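Local coordinates for protein eukaryotic peptide chain release factor GTP-binding subunit (Schizosaccharomyces pombe, PDB 1R5B) that belongs to the translation factors related to elongation factor Tu and serves as the GTP-binding subunit of the eukaryotic peptide chain release factor, at residues R113-F116 with R121-S124. Numbering follows the deposited sequence.
Sequences RAYF and RRFS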
loop_
_atom_site.group_PDB
_atom_site.type_symbol
_atom_site.label_atom_id
_atom_site.label_comp_id
_atom_site.label_asym_id
_atom_site.label_seq_id
_atom_site.Cartn_x
_atom_site.Cartn_y
_atom_site.Cartn_z
ATOM N N ARG A 113 7.731 15.737 -12.143
ATOM C CA ARG A 113 7.184 15.481 -10.802
ATOM C C ARG A 113 8.083 14.524 -10.020
ATOM O O ARG A 113 8.099 13.333 -10.298
ATOM C CB ARG A 113 5.778 14.892 -10.916
ATOM C CG ARG A 113 4.985 14.922 -9.613
ATOM C CD ARG A 113 4.123 16.174 -9.431
ATOM N NE ARG A 113 4.374 16.842 -8.150
ATOM C CZ ARG A 113 3.711 17.910 -7.709
ATOM N NH1 ARG A 113 2.729 18.455 -8.423
ATOM N NH2 ARG A 113 4.032 18.440 -6.536
ATOM N N ALA A 114 8.829 15.039 -9.046
ATOM C CA ALA A 114 9.855 14.236 -8.381
ATOM C C ALA A 114 9.241 13.042 -7.671
ATOM O O ALA A 114 8.180 13.158 -7.082
ATOM C CB ALA A 114 10.656 15.078 -7.392
ATOM N N TYR A 115 9.913 11.899 -7.751
ATOM C CA TYR A 115 9.520 10.705 -7.020
ATOM C C TYR A 115 10.747 9.885 -6.609
ATOM O O TYR A 115 11.841 10.088 -7.129
ATOM C CB TYR A 115 8.576 9.859 -7.883
ATOM C CG TYR A 115 9.238 9.194 -9.082
ATOM C CD1 TYR A 115 9.904 7.978 -8.945
ATOM C CD2 TYR A 115 9.187 9.775 -10.354
ATOM C CE1 TYR A 115 10.513 7.360 -10.039
ATOM C CE2 TYR A 115 9.795 9.160 -11.460
ATOM C CZ TYR A 115 10.457 7.955 -11.292
ATOM O OH TYR A 115 11.074 7.328 -12.361
ATOM N N PHE A 116 10.554 8.947 -5.691
ATOM C CA PHE A 116 11.603 8.016 -5.307
ATOM C C PHE A 116 11.036 6.631 -5.021
ATOM O O PHE A 116 9.842 6.478 -4.838
ATOM C CB PHE A 116 12.356 8.538 -4.093
ATOM C CG PHE A 116 11.526 8.630 -2.844
ATOM C CD1 PHE A 116 11.514 7.589 -1.927
ATOM C CD2 PHE A 116 10.775 9.757 -2.580
ATOM C CE1 PHE A 116 10.771 7.666 -0.767
ATOM C CE2 PHE A 116 10.016 9.843 -1.418
ATOM C CZ PHE A 116 10.017 8.790 -0.507
ATOM N N ARG A 121 7.426 0.142 -3.474
ATOM C CA ARG A 121 6.626 1.347 -3.732
ATOM C C ARG A 121 7.333 2.463 -4.487
ATOM O O ARG A 121 8.547 2.626 -4.379
ATOM C CB ARG A 121 6.119 1.922 -2.411
ATOM C CG ARG A 121 5.025 1.105 -1.773
ATOM C CD ARG A 121 4.617 1.566 -0.370
ATOM N NE ARG A 121 3.487 0.789 0.106
ATOM C CZ ARG A 121 3.025 0.787 1.349
ATOM N NH1 ARG A 121 3.574 1.538 2.300
ATOM N NH2 ARG A 121 1.985 0.020 1.632
ATOM N N ARG A 122 6.551 3.244 -5.237
ATOM C CA ARG A 122 7.017 4.508 -5.815
ATOM C C ARG A 122 6.317 5.702 -5.183
ATOM O O ARG A 122 5.105 5.869 -5.363
ATOM C CB ARG A 122 6.751 4.561 -7.314
ATOM C CG ARG A 122 7.074 5.936 -7.911
ATOM C CD ARG A 122 6.851 6.052 -9.384
ATOM N NE ARG A 122 7.764 5.192 -10.121
ATOM C CZ ARG A 122 7.921 5.236 -11.440
ATOM N NH1 ARG A 122 7.226 6.104 -12.179
ATOM N NH2 ARG A 122 8.780 4.412 -12.030
ATOM N N PHE A 123 7.087 6.557 -4.512
ATOM C CA PHE A 123 6.540 7.699 -3.789
ATOM C C PHE A 123 6.658 8.991 -4.580
ATOM O O PHE A 123 7.752 9.495 -4.799
ATOM C CB PHE A 123 7.247 7.870 -2.458
ATOM C CG PHE A 123 7.141 6.680 -1.573
ATOM C CD1 PHE A 123 8.012 5.623 -1.717
ATOM C CD2 PHE A 123 6.177 6.613 -0.598
ATOM C CE1 PHE A 123 7.921 4.531 -0.913
ATOM C CE2 PHE A 123 6.082 5.510 0.218
ATOM C CZ PHE A 123 6.957 4.465 0.055
ATOM N N SER A 124 5.521 9.529 -4.991
ATOM C CA SER A 124 5.465 10.829 -5.631
ATOM C C SER A 124 5.447 11.930 -4.566
ATOM O O SER A 124 4.575 11.940 -3.701
ATOM C CB SER A 124 4.220 10.890 -6.518
ATOM O OG SER A 124 3.965 12.203 -6.957
HETATM O O HOH W 1 5.639 11.830 -9.164
#
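R122 lays its side chain along one face of the Y115 ring. The aliphatic part comes first, with R122 CD over the ring, nearer its margin than its centre, 3.6 Å from Y115 CD1. A bend at chi3 (-65°) then turns the guanidinium flat onto the same ring, its plane only 14° from that of the tyrosine. R122 CZ sits 4.0 Å from the Y115 centroid, off-centre toward the phenol end, so this is both a stack and a cation-pi contact. R122 NH2 also forms a salt bridge with E117, which should help fix the rotation of the guanidinium over the ring.

On the other face of the sheet F116 and F123 meet. Their planes are nearly parallel but displaced so that little of one ring lies over the other; instead F123 CB makes a CH-pi contact over the F116 ring face, 3.5 Å from F116 CZ. F116 reaches it because its CG sits between the backbone N and the carbonyl carbon (chi1 65°), which turns the ring toward F123, so that one face meets F123 CB. I63 and L64 of helix 56-66, and L257 and L260 of helix 256-262, pack against this aromatic pair.

The same two residues pair through their backbones: F116 N donates to F123 O at 3.0 Å, and F123 N donates back to F116 O at 2.8 Å. Y115 and S124 form the adjoining non-hydrogen-bonded pair. A water donates to R113 O and also hydrogen-bonds S124 OG (2.8 Å from the water to OG), bridging the two segments.

This is an antiparallel beta hairpin of strands 115-117 and 121-125; strand 115-117 edges the mixed sheet of the elongation factor Tu-like GTP-binding domain, of the P-loop fold, with strand 121-125 running parallel to strand 42-50.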